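TnpArep for protein (Escherichia coli, PDB 4ER8) binds repetitive extragenic palindromes and cleaves and recombines the DNA elements built from them, as a single-stranded DNA endonuclease of the HUH class. Local coordinates at residues R21-L35 with F84-P96. Numbering follows the deposited sequence.
With nucleotides of chain B.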
ATOM      1  N   ARG A  21     -14.132   0.381  -0.867  1.00 46.97           N
ATOM      2  CA  ARG A  21     -15.287   0.720  -1.706  1.00 48.97           C
ATOM      3  C   ARG A  21     -15.920   2.090  -1.366  1.00 49.62           C
ATOM      4  O   ARG A  21     -16.260   2.846  -2.260  1.00 49.21           O
ATOM      5  CB  ARG A  21     -16.330  -0.401  -1.615  1.00 49.06           C
ATOM      6  CG  ARG A  21     -17.457  -0.301  -2.619  1.00 50.74           C
ATOM      7  CD  ARG A  21     -17.876  -1.660  -3.130  1.00 52.19           C
ATOM      8  NE  ARG A  21     -17.763  -1.652  -4.586  1.00 54.58           N
ATOM      9  CZ  ARG A  21     -17.667  -2.750  -5.321  1.00 54.94           C
ATOM     10  NH1 ARG A  21     -17.690  -3.949  -4.758  1.00 55.71           N
ATOM     11  NH2 ARG A  21     -17.525  -2.654  -6.621  1.00 57.37           N
ATOM     12  N   ASN A  22     -16.014   2.398  -0.071  1.00 51.60           N
ATOM     13  CA  ASN A  22     -16.702   3.593   0.476  1.00 52.72           C
ATOM     14  C   ASN A  22     -15.761   4.800   0.776  1.00 53.71           C
ATOM     15  O   ASN A  22     -14.901   4.753   1.668  1.00 53.44           O
ATOM     16  CB  ASN A  22     -17.530   3.134   1.707  1.00 52.44           C
ATOM     17  CG  ASN A  22     -18.126   4.285   2.533  1.00 51.36           C
ATOM     18  OD1 ASN A  22     -18.318   5.420   2.074  1.00 44.33           O
ATOM     19  ND2 ASN A  22     -18.430   3.963   3.785  1.00 51.24           N
ATOM     20  N   ARG A  23     -15.954   5.878   0.010  1.00 55.30           N
ATOM     21  CA  ARG A  23     -15.129   7.082   0.075  1.00 56.61           C
ATOM     22  C   ARG A  23     -15.067   7.697   1.457  1.00 57.16           C
ATOM     23  O   ARG A  23     -14.026   8.226   1.807  1.00 57.89           O
ATOM     24  CB  ARG A  23     -15.644   8.185  -0.869  1.00 57.05           C
ATOM     25  CG  ARG A  23     -16.051   7.738  -2.228  1.00 60.60           C
ATOM     26  CD  ARG A  23     -16.251   8.931  -3.181  1.00 63.63           C
ATOM     27  NE  ARG A  23     -14.987   9.605  -3.480  1.00 65.97           N
ATOM     28  CZ  ARG A  23     -14.643  10.132  -4.663  1.00 66.92           C
ATOM     29  NH1 ARG A  23     -15.463  10.058  -5.719  1.00 68.52           N
ATOM     30  NH2 ARG A  23     -13.458  10.738  -4.795  1.00 65.98           N
ATOM     31  N   ARG A  24     -16.178   7.695   2.202  1.00 57.27           N
ATOM     32  CA  ARG A  24     -16.232   8.350   3.528  1.00 57.72           C
ATOM     33  C   ARG A  24     -15.813   7.404   4.665  1.00 57.03           C
ATOM     34  O   ARG A  24     -15.911   7.774   5.838  1.00 57.10           O
ATOM     35  CB  ARG A  24     -17.638   8.953   3.849  1.00 58.32           C
ATOM     36  CG  ARG A  24     -18.192   9.982   2.870  1.00 60.88           C
ATOM     37  CD  ARG A  24     -17.334  11.229   2.836  1.00 67.26           C
ATOM     38  NE  ARG A  24     -17.161  11.779   1.480  1.00 71.18           N
ATOM     39  CZ  ARG A  24     -16.169  12.611   1.115  1.00 73.71           C
ATOM     40  NH1 ARG A  24     -15.247  13.005   1.999  1.00 74.36           N
ATOM     41  NH2 ARG A  24     -16.082  13.052  -0.143  1.00 73.91           N
ATOM     42  N   SER A  25     -15.382   6.184   4.339  1.00 56.01           N
ATOM     43  CA  SER A  25     -14.945   5.234   5.371  1.00 54.98           C
ATOM     44  C   SER A  25     -13.679   5.693   6.073  1.00 54.81           C
ATOM     45  O   SER A  25     -12.905   6.463   5.509  1.00 54.95           O
ATOM     46  CB  SER A  25     -14.713   3.871   4.748  1.00 54.97           C
ATOM     47  OG  SER A  25     -14.323   2.918   5.709  1.00 54.99           O
ATOM     48  N   GLN A  26     -13.476   5.247   7.312  1.00 55.02           N
ATOM     49  CA  GLN A  26     -12.219   5.512   8.058  1.00 54.85           C
ATOM     50  C   GLN A  26     -11.800   4.263   8.751  1.00 54.64           C
ATOM     51  O   GLN A  26     -10.982   4.272   9.690  1.00 55.00           O
ATOM     52  CB  GLN A  26     -12.383   6.586   9.106  1.00 55.17           C
ATOM     53  CG  GLN A  26     -12.785   7.927   8.552  1.00 57.67           C
ATOM     54  CD  GLN A  26     -12.388   9.032   9.480  1.00 62.47           C
ATOM     55  OE1 GLN A  26     -12.797  10.183   9.304  1.00 64.38           O
ATOM     56  NE2 GLN A  26     -11.546   8.698  10.475  1.00 64.66           N
ATOM     57  N   LEU A  27     -12.382   3.185   8.259  1.00 53.80           N
ATOM     58  CA  LEU A  27     -12.146   1.880   8.730  1.00 53.35           C
ATOM     59  C   LEU A  27     -10.666   1.440   8.740  1.00 53.60           C
ATOM     60  O   LEU A  27     -10.253   0.740   9.648  1.00 54.24           O
ATOM     61  CB  LEU A  27     -13.001   0.949   7.891  1.00 53.21           C
ATOM     62  CG  LEU A  27     -12.890  -0.512   8.295  1.00 54.78           C
ATOM     63  CD1 LEU A  27     -13.917  -0.863   9.405  1.00 55.07           C
ATOM     64  CD2 LEU A  27     -13.087  -1.342   7.085  1.00 54.80           C
ATOM     65  N   LEU A  28      -9.856   1.805   7.746  1.00 54.21           N
ATOM     66  CA  LEU A  28      -8.480   1.276   7.698  1.00 54.44           C
ATOM     67  C   LEU A  28      -7.650   1.943   8.801  1.00 55.70           C
ATOM     68  O   LEU A  28      -6.611   1.449   9.258  1.00 54.88           O
ATOM     69  CB  LEU A  28      -7.836   1.455   6.321  1.00 53.74           C
ATOM     70  CG  LEU A  28      -8.396   0.702   5.110  1.00 52.63           C
ATOM     71  CD1 LEU A  28      -7.456   0.806   3.908  1.00 48.21           C
ATOM     72  CD2 LEU A  28      -8.662  -0.749   5.458  1.00 52.37           C
ATOM     73  N   THR A  29      -8.166   3.072   9.246  1.00 57.41           N
ATOM     74  CA  THR A  29      -7.509   3.853  10.232  1.00 59.30           C
ATOM     75  C   THR A  29      -8.005   3.431  11.623  1.00 60.61           C
ATOM     76  O   THR A  29      -7.218   2.925  12.439  1.00 60.80           O
ATOM     77  CB  THR A  29      -7.690   5.315   9.867  1.00 58.94           C
ATOM     78  OG1 THR A  29      -6.401   5.823   9.511  1.00 59.55           O
ATOM     79  CG2 THR A  29      -8.312   6.148  11.003  1.00 61.34           C
ATOM     80  N   THR A  30      -9.312   3.584  11.848  1.00 61.65           N
ATOM     81  CA  THR A  30      -9.977   3.170  13.076  1.00 62.14           C
ATOM     82  C   THR A  30      -9.528   1.755  13.474  1.00 62.71           C
ATOM     83  O   THR A  30      -9.039   1.541  14.591  1.00 62.91           O
ATOM     84  CB  THR A  30     -11.512   3.304  12.897  1.00 62.57           C
ATOM     85  OG1 THR A  30     -11.837   4.696  12.709  1.00 62.54           O
ATOM     86  CG2 THR A  30     -12.294   2.743  14.092  1.00 62.20           C
ATOM     87  N   GLN A  31      -9.619   0.809  12.544  1.00 62.82           N
ATOM     88  CA  GLN A  31      -9.182  -0.549  12.818  1.00 62.87           C
ATOM     89  C   GLN A  31      -7.775  -0.804  12.337  1.00 62.40           C
ATOM     90  O   GLN A  31      -7.432  -1.911  11.901  1.00 62.30           O
ATOM     91  CB  GLN A  31     -10.135  -1.551  12.191  1.00 63.70           C
ATOM     92  CG  GLN A  31     -11.521  -1.539  12.806  1.00 66.68           C
ATOM     93  CD  GLN A  31     -11.477  -1.590  14.323  1.00 70.62           C
ATOM     94  OE1 GLN A  31     -12.182  -0.825  14.984  1.00 72.38           O
ATOM     95  NE2 GLN A  31     -10.633  -2.475  14.885  1.00 70.80           N
ATOM     96  N   TYR A  32      -6.936   0.209  12.456  1.00 61.89           N
ATOM     97  CA  TYR A  32      -5.537   0.032  12.113  1.00 62.29           C
ATOM     98  C   TYR A  32      -4.962  -1.319  12.574  1.00 62.20           C
ATOM     99  O   TYR A  32      -4.228  -1.992  11.838  1.00 62.28           O
ATOM    100  CB  TYR A  32      -4.708   1.174  12.685  1.00 62.16           C
ATOM    101  CG  TYR A  32      -3.315   1.231  12.106  1.00 62.91           C
ATOM    102  CD1 TYR A  32      -3.102   1.083  10.731  1.00 61.65           C
ATOM    103  CD2 TYR A  32      -2.206   1.447  12.926  1.00 63.12           C
ATOM    104  CE1 TYR A  32      -1.823   1.140  10.198  1.00 62.36           C
ATOM    105  CE2 TYR A  32      -0.929   1.516  12.397  1.00 62.99           C
ATOM    106  CZ  TYR A  32      -0.741   1.356  11.036  1.00 62.27           C
ATOM    107  OH  TYR A  32       0.525   1.424  10.521  1.00 61.82           O
ATOM    108  N   GLN A  33      -5.331  -1.701  13.790  1.00 62.16           N
ATOM    109  CA  GLN A  33      -4.817  -2.872  14.474  1.00 61.95           C
ATOM    110  C   GLN A  33      -5.161  -4.166  13.784  1.00 61.28           C
ATOM    111  O   GLN A  33      -4.271  -4.964  13.527  1.00 60.77           O
ATOM    112  CB  GLN A  33      -5.334  -2.883  15.917  1.00 63.04           C
ATOM    113  CG  GLN A  33      -4.775  -1.738  16.770  1.00 64.54           C
ATOM    114  CD  GLN A  33      -3.267  -1.616  16.586  1.00 67.66           C
ATOM    115  OE1 GLN A  33      -2.558  -2.632  16.445  1.00 67.57           O
ATOM    116  NE2 GLN A  33      -2.770  -0.370  16.552  1.00 68.29           N
ATOM    117  N   MET A  34      -6.442  -4.382  13.490  1.00 60.92           N
ATOM    118  CA  MET A  34      -6.849  -5.567  12.722  1.00 60.85           C
ATOM    119  C   MET A  34      -6.070  -5.619  11.427  1.00 60.02           C
ATOM    120  O   MET A  34      -5.581  -6.688  11.048  1.00 59.64           O
ATOM    121  CB  MET A  34      -8.331  -5.552  12.375  1.00 61.50           C
ATOM    122  CG  MET A  34      -9.274  -6.083  13.451  1.00 64.22           C
ATOM    123  SD  MET A  34     -10.695  -4.949  13.528  1.00 71.70           S
ATOM    124  CE  MET A  34     -11.681  -5.710  14.828  1.00 71.45           C
ATOM    125  N   LEU A  35      -5.936  -4.464  10.761  1.00 58.67           N
ATOM    126  CA  LEU A  35      -5.191  -4.421   9.505  1.00 57.54           C
ATOM    127  C   LEU A  35      -3.783  -4.882   9.731  1.00 57.81           C
ATOM    128  O   LEU A  35      -3.355  -5.883   9.154  1.00 57.51           O
ATOM    129  CB  LEU A  35      -5.186  -3.037   8.877  1.00 56.85           C
ATOM    130  CG  LEU A  35      -4.506  -2.890   7.508  1.00 55.27           C
ATOM    131  CD1 LEU A  35      -5.252  -3.566   6.387  1.00 53.65           C
ATOM    132  CD2 LEU A  35      -4.363  -1.438   7.183  1.00 55.51           C
ATOM    133  N   PHE A  84      -8.680  -9.372   6.996  1.00 62.37           N
ATOM    134  CA  PHE A  84      -9.235  -8.145   7.516  1.00 62.89           C
ATOM    135  C   PHE A  84     -10.755  -8.077   7.359  1.00 64.14           C
ATOM    136  O   PHE A  84     -11.445  -7.535   8.237  1.00 64.54           O
ATOM    137  CB  PHE A  84      -8.538  -6.925   6.912  1.00 62.23           C
ATOM    138  CG  PHE A  84      -9.071  -5.624   7.410  1.00 60.12           C
ATOM    139  CD1 PHE A  84      -8.623  -5.090   8.614  1.00 59.46           C
ATOM    140  CD2 PHE A  84     -10.037  -4.930   6.683  1.00 58.24           C
ATOM    141  CE1 PHE A  84      -9.113  -3.861   9.094  1.00 57.31           C
ATOM    142  CE2 PHE A  84     -10.539  -3.727   7.146  1.00 57.61           C
ATOM    143  CZ  PHE A  84     -10.071  -3.187   8.362  1.00 58.56           C
ATOM    144  N   THR A  85     -11.283  -8.612   6.258  1.00 65.65           N
ATOM    145  CA  THR A  85     -12.738  -8.674   6.090  1.00 67.31           C
ATOM    146  C   THR A  85     -13.359  -9.523   7.218  1.00 69.00           C
ATOM    147  O   THR A  85     -14.351  -9.116   7.846  1.00 69.00           O
ATOM    148  CB  THR A  85     -13.113  -9.175   4.703  1.00 67.00           C
ATOM    149  OG1 THR A  85     -12.866  -8.121   3.763  1.00 66.71           O
ATOM    150  CG2 THR A  85     -14.582  -9.558   4.630  1.00 66.78           C
ATOM    151  N   HIS A  86     -12.722 -10.666   7.496  1.00 70.77           N
ATOM    152  CA  HIS A  86     -13.108 -11.586   8.569  1.00 72.76           C
ATOM    153  C   HIS A  86     -13.090 -10.884   9.915  1.00 72.75           C
ATOM    154  O   HIS A  86     -14.125 -10.795  10.590  1.00 72.96           O
ATOM    155  CB  HIS A  86     -12.151 -12.791   8.598  1.00 73.70           C
ATOM    156  CG  HIS A  86     -12.574 -13.887   9.529  1.00 78.01           C
ATOM    157  ND1 HIS A  86     -13.873 -14.354   9.593  1.00 80.98           N
ATOM    158  CD2 HIS A  86     -11.861 -14.629  10.416  1.00 81.02           C
ATOM    159  CE1 HIS A  86     -13.945 -15.325  10.490  1.00 82.36           C
ATOM    160  NE2 HIS A  86     -12.739 -15.513  11.003  1.00 82.18           N
ATOM    161  N   ALA A  87     -11.912 -10.373  10.274  1.00 72.58           N
ATOM    162  CA  ALA A  87     -11.678  -9.741  11.565  1.00 72.47           C
ATOM    163  C   ALA A  87     -12.716  -8.675  11.944  1.00 72.34           C
ATOM    164  O   ALA A  87     -13.170  -8.639  13.086  1.00 72.91           O
ATOM    165  CB  ALA A  87     -10.274  -9.175  11.631  1.00 72.12           C
ATOM    166  N   CYS A  88     -13.108  -7.823  11.006  1.00 71.87           N
ATOM    167  CA  CYS A  88     -14.052  -6.766  11.349  1.00 72.11           C
ATOM    168  C   CYS A  88     -15.478  -7.145  10.989  1.00 71.39           C
ATOM    169  O   CYS A  88     -16.399  -6.341  11.150  1.00 71.25           O
ATOM    170  CB  CYS A  88     -13.670  -5.455  10.680  1.00 72.34           C
ATOM    171  SG  CYS A  88     -13.609  -5.574   8.898  1.00 75.69           S
ATOM    172  N   GLY A  89     -15.637  -8.370  10.493  1.00 70.89           N
ATOM    173  CA  GLY A  89     -16.945  -8.959  10.209  1.00 70.13           C
ATOM    174  C   GLY A  89     -17.840  -8.176   9.266  1.00 69.68           C
ATOM    175  O   GLY A  89     -19.037  -8.465   9.169  1.00 69.95           O
ATOM    176  N   LEU A  90     -17.277  -7.183   8.574  1.00 68.77           N
ATOM    177  CA  LEU A  90     -18.045  -6.391   7.597  1.00 67.70           C
ATOM    178  C   LEU A  90     -17.998  -7.060   6.227  1.00 67.02           C
ATOM    179  O   LEU A  90     -17.076  -7.828   5.943  1.00 67.66           O
ATOM    180  CB  LEU A  90     -17.570  -4.933   7.565  1.00 67.66           C
ATOM    181  CG  LEU A  90     -18.313  -3.920   8.462  1.00 67.44           C
ATOM    182  CD1 LEU A  90     -18.345  -4.365   9.919  1.00 69.52           C
ATOM    183  CD2 LEU A  90     -17.755  -2.507   8.371  1.00 66.51           C
ATOM    184  N   LYS A  91     -19.001  -6.824   5.392  1.00 65.78           N
ATOM    185  CA  LYS A  91     -19.081  -7.554   4.119  1.00 65.02           C
ATOM    186  C   LYS A  91     -18.894  -6.592   2.976  1.00 63.59           C
ATOM    187  O   LYS A  91     -19.398  -5.457   3.047  1.00 63.00           O
ATOM    188  CB  LYS A  91     -20.437  -8.263   3.941  1.00 65.71           C
ATOM    189  CG  LYS A  91     -20.710  -9.402   4.920  1.00 68.93           C
ATOM    190  CD  LYS A  91     -21.596  -8.948   6.106  1.00 73.63           C
ATOM    191  CE  LYS A  91     -21.611  -9.991   7.233  1.00 75.53           C
ATOM    192  NZ  LYS A  91     -21.864 -11.385   6.725  1.00 75.95           N
ATOM    193  N   ASN A  92     -18.168  -7.042   1.938  1.00 61.93           N
ATOM    194  CA  ASN A  92     -18.040  -6.287   0.688  1.00 59.93           C
ATOM    195  C   ASN A  92     -17.461  -4.866   0.851  1.00 57.81           C
ATOM    196  O   ASN A  92     -17.945  -3.900   0.263  1.00 57.11           O
ATOM    197  CB  ASN A  92     -19.400  -6.221  -0.021  1.00 60.40           C
ATOM    198  CG  ASN A  92     -19.328  -5.478  -1.344  1.00 62.76           C
ATOM    199  OD1 ASN A  92     -18.323  -5.571  -2.068  1.00 64.18           O
ATOM    200  ND2 ASN A  92     -20.386  -4.715  -1.667  1.00 63.88           N
ATOM    201  N   ILE A  93     -16.412  -4.741   1.644  1.00 55.61           N
ATOM    202  CA  ILE A  93     -15.806  -3.428   1.863  1.00 53.46           C
ATOM    203  C   ILE A  93     -14.794  -2.997   0.791  1.00 51.82           C
ATOM    204  O   ILE A  93     -14.637  -1.809   0.556  1.00 51.93           O
ATOM    205  CB  ILE A  93     -15.122  -3.366   3.237  1.00 53.88           C
ATOM    206  CG1 ILE A  93     -13.976  -4.403   3.320  1.00 52.83           C
ATOM    207  CG2 ILE A  93     -16.182  -3.529   4.336  1.00 53.11           C
ATOM    208  CD1 ILE A  93     -13.314  -4.542   4.696  1.00 51.80           C
ATOM    209  N   TRP A  94     -14.120  -3.966   0.167  1.00 49.30           N
ATOM    210  CA  TRP A  94     -13.009  -3.713  -0.759  1.00 46.77           C
ATOM    211  C   TRP A  94     -13.411  -3.299  -2.156  1.00 44.38           C
ATOM    212  O   TRP A  94     -14.295  -3.903  -2.727  1.00 43.85           O
ATOM    213  CB  TRP A  94     -12.184  -4.999  -0.891  1.00 47.03           C
ATOM    214  CG  TRP A  94     -11.524  -5.365   0.417  1.00 50.13           C
ATOM    215  CD1 TRP A  94     -11.786  -6.461   1.207  1.00 51.58           C
ATOM    216  CD2 TRP A  94     -10.528  -4.598   1.114  1.00 50.47           C
ATOM    217  NE1 TRP A  94     -11.004  -6.418   2.349  1.00 52.58           N
ATOM    218  CE2 TRP A  94     -10.221  -5.293   2.309  1.00 51.82           C
ATOM    219  CE3 TRP A  94      -9.860  -3.398   0.836  1.00 51.63           C
ATOM    220  CZ2 TRP A  94      -9.270  -4.830   3.223  1.00 53.36           C
ATOM    221  CZ3 TRP A  94      -8.907  -2.932   1.743  1.00 53.42           C
ATOM    222  CH2 TRP A  94      -8.627  -3.647   2.927  1.00 54.46           C
ATOM    223  N   GLN A  95     -12.737  -2.322  -2.751  1.00 41.93           N
ATOM    224  CA  GLN A  95     -12.755  -2.291  -4.216  1.00 40.04           C
ATOM    225  C   GLN A  95     -12.163  -3.624  -4.733  1.00 39.37           C
ATOM    226  O   GLN A  95     -11.099  -4.058  -4.306  1.00 40.00           O
ATOM    227  CB  GLN A  95     -12.057  -1.069  -4.831  1.00 39.19           C
ATOM    228  CG  GLN A  95     -11.610  -1.296  -6.276  1.00 37.07           C
ATOM    229  CD  GLN A  95     -11.323  -0.039  -7.038  1.00 36.54           C
ATOM    230  OE1 GLN A  95     -10.937   0.973  -6.469  1.00 42.74           O
ATOM    231  NE2 GLN A  95     -11.500  -0.084  -8.339  1.00 37.02           N
ATOM    232  N   PRO A  96     -12.907  -4.321  -5.589  1.00 38.66           N
ATOM    233  CA  PRO A  96     -12.427  -5.592  -6.094  1.00 38.18           C
ATOM    234  C   PRO A  96     -11.026  -5.473  -6.688  1.00 37.88           C
ATOM    235  O   PRO A  96     -10.624  -4.409  -7.184  1.00 37.13           O
ATOM    236  CB  PRO A  96     -13.448  -5.907  -7.213  1.00 38.16           C
ATOM    237  CG  PRO A  96     -14.742  -5.360  -6.657  1.00 37.11           C
ATOM    238  CD  PRO A  96     -14.281  -4.032  -6.049  1.00 38.04           C
TER
ATOM    239  P    DG B   5     -16.844  -1.004  -9.600  1.00 49.30           P
ATOM    240  OP1  DG B   5     -17.900  -0.044 -10.030  1.00 49.09           O
ATOM    241  OP2  DG B   5     -16.769  -1.407  -8.194  1.00 48.79           O
ATOM    242  O5'  DG B   5     -16.865  -2.371 -10.402  1.00 49.21           O
ATOM    243  C5'  DG B   5     -16.069  -3.437  -9.939  1.00 47.15           C
ATOM    244  C4'  DG B   5     -16.948  -4.657  -9.850  1.00 47.06           C
ATOM    245  O4'  DG B   5     -17.772  -4.534  -8.663  1.00 45.18           O
ATOM    246  C3'  DG B   5     -17.954  -4.887 -10.990  1.00 45.08           C
ATOM    247  O3'  DG B   5     -17.816  -6.220 -11.397  1.00 46.07           O
ATOM    248  C2'  DG B   5     -19.323  -4.724 -10.330  1.00 42.70           C
ATOM    249  C1'  DG B   5     -19.008  -5.203  -8.931  1.00 42.06           C
ATOM    250  N9   DG B   5     -19.829  -4.838  -7.785  1.00 39.58           N
ATOM    251  C8   DG B   5     -20.187  -5.704  -6.765  1.00 38.42           C
ATOM    252  N7   DG B   5     -20.828  -5.093  -5.802  1.00 38.05           N
ATOM    253  C5   DG B   5     -20.871  -3.745  -6.224  1.00 38.44           C
ATOM    254  C6   DG B   5     -21.466  -2.595  -5.611  1.00 40.91           C
ATOM    255  O6   DG B   5     -22.096  -2.547  -4.535  1.00 43.84           O
ATOM    256  N1   DG B   5     -21.293  -1.411  -6.341  1.00 39.51           N
ATOM    257  C2   DG B   5     -20.605  -1.330  -7.534  1.00 39.90           C
ATOM    258  N2   DG B   5     -20.540  -0.103  -8.091  1.00 40.64           N
ATOM    259  N3   DG B   5     -20.069  -2.397  -8.140  1.00 39.11           N
ATOM    260  C4   DG B   5     -20.252  -3.570  -7.432  1.00 37.66           C
ATOM    261  P    DA B   3      -7.527  -1.398 -17.731  1.00 39.60           P
ATOM    262  OP1  DA B   3      -8.206  -2.660 -17.433  1.00 39.72           O
ATOM    263  OP2  DA B   3      -7.759  -0.910 -19.095  1.00 44.55           O
ATOM    264  O5'  DA B   3      -7.738  -0.164 -16.740  1.00 38.22           O
ATOM    265  C5'  DA B   3      -7.528  -0.269 -15.349  1.00 39.10           C
ATOM    266  C4'  DA B   3      -8.713  -1.013 -14.715  1.00 38.96           C
ATOM    267  O4'  DA B   3      -8.484  -1.190 -13.300  1.00 36.53           O
ATOM    268  C3'  DA B   3     -10.079  -0.385 -14.832  1.00 36.67           C
ATOM    269  O3'  DA B   3     -10.980  -1.418 -14.791  1.00 40.56           O
ATOM    270  C2'  DA B   3     -10.156   0.428 -13.546  1.00 38.64           C
ATOM    271  C1'  DA B   3      -9.475  -0.531 -12.561  1.00 38.27           C
ATOM    272  N9   DA B   3      -8.723   0.002 -11.420  1.00 36.36           N
ATOM    273  C8   DA B   3      -7.973   1.143 -11.343  1.00 35.71           C
ATOM    274  N7   DA B   3      -7.402   1.311 -10.175  1.00 35.07           N
ATOM    275  C5   DA B   3      -7.813   0.215  -9.431  1.00 34.48           C
ATOM    276  C6   DA B   3      -7.558  -0.197  -8.100  1.00 35.70           C
ATOM    277  N6   DA B   3      -6.778   0.467  -7.197  1.00 35.87           N
ATOM    278  N1   DA B   3      -8.113  -1.366  -7.728  1.00 34.92           N
ATOM    279  C2   DA B   3      -8.863  -2.028  -8.595  1.00 34.50           C
ATOM    280  N3   DA B   3      -9.185  -1.725  -9.844  1.00 34.34           N
ATOM    281  C4   DA B   3      -8.609  -0.594 -10.199  1.00 33.83           C
ATOM    282  P    DG B   4     -12.569  -1.213 -15.136  1.00 43.95           P
ATOM    283  OP1  DG B   4     -13.043  -2.545 -15.568  1.00 44.04           O
ATOM    284  OP2  DG B   4     -12.732   0.009 -15.953  1.00 41.59           O
ATOM    285  O5'  DG B   4     -13.304  -0.973 -13.746  1.00 42.06           O
ATOM    286  C5'  DG B   4     -13.214  -1.888 -12.686  1.00 42.89           C
ATOM    287  C4'  DG B   4     -13.592  -1.156 -11.412  1.00 43.96           C
ATOM    288  O4'  DG B   4     -12.629  -0.079 -11.263  1.00 45.06           O
ATOM    289  C3'  DG B   4     -14.966  -0.476 -11.388  1.00 43.89           C
ATOM    290  O3'  DG B   4     -15.399  -0.444 -10.059  1.00 46.20           O
ATOM    291  C2'  DG B   4     -14.656   0.952 -11.836  1.00 41.98           C
ATOM    292  C1'  DG B   4     -13.341   1.167 -11.099  1.00 42.60           C
ATOM    293  N9   DG B   4     -12.468   2.245 -11.604  1.00 39.55           N
ATOM    294  C8   DG B   4     -12.503   2.857 -12.832  1.00 38.15           C
ATOM    295  N7   DG B   4     -11.588   3.764 -13.018  1.00 36.38           N
ATOM    296  C5   DG B   4     -10.882   3.754 -11.823  1.00 37.89           C
ATOM    297  C6   DG B   4      -9.739   4.522 -11.410  1.00 39.52           C
ATOM    298  O6   DG B   4      -9.139   5.399 -12.080  1.00 40.71           O
ATOM    299  N1   DG B   4      -9.286   4.210 -10.115  1.00 32.55           N
ATOM    300  C2   DG B   4      -9.857   3.253  -9.341  1.00 32.77           C
ATOM    301  N2   DG B   4      -9.323   3.107  -8.125  1.00 31.05           N
ATOM    302  N3   DG B   4     -10.924   2.526  -9.704  1.00 36.68           N
ATOM    303  C4   DG B   4     -11.392   2.821 -10.955  1.00 37.05           C
TER
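With CG trans to the backbone N (chi1 180°), Phe-84 holds its ring out from the last turn of helix 73-87 against Leu-27, whose CG is likewise trans to its own N. The two side chains meet head-on: Leu-27 CD2 comes to the rim of the ring, 3.5 Å from Phe-84 CE2. Leu-28, Met-34 and Leu-35 complete the hole into which this aromatic knob fits, Met-34 CB lying 3.8 Å from Phe-84 CE1. One turn on, Ala-87 CB packs 3.7 Å from Met-34 CG at the margin of the contact. Leu-28 CD2 also reaches Trp-94 CH2, so one methyl touches both aromatic residues.

A polar cluster takes over at the other end. Arg-21 N donates a nearly straight bond of 2.7 Å to Ile-93 O, tying the two loops together. Farther out, Arg-21 NH1 gives a more bent bond to a lone pair of Asn-92 OD1 (3.2 Å), the acceptor lying in the guanidinium plane. Pro-96 CD covers one face of that group and the guanine of DG5 of chain B the opposite one, leaving the arginine sandwiched between protein and DNA. Gln-95 grips the neighbouring guanine with a paired set of bonds, NE2 donating to DG4 N3 of chain B at 3.0 Å while OE1 accepts from DG4 N2 at 3.1 Å, an amide reading of the minor-groove edge. The end of the loop, Gln-95 and Pro-96, together with Arg-21 from 21-35, thus forms the surface that meets DG4 and DG5 of chain B.

Behind this contact lies the antiparallel sheet: Leu-28 and Leu-35 rest on Val-55 of strand 49-55, Trp-94 packs on Val-18 and Gln-95 on Asn-19 of strand 13-19, and Trp-94 NE1 is hydrogen-bonded to Lys-81 O within helix 73-87.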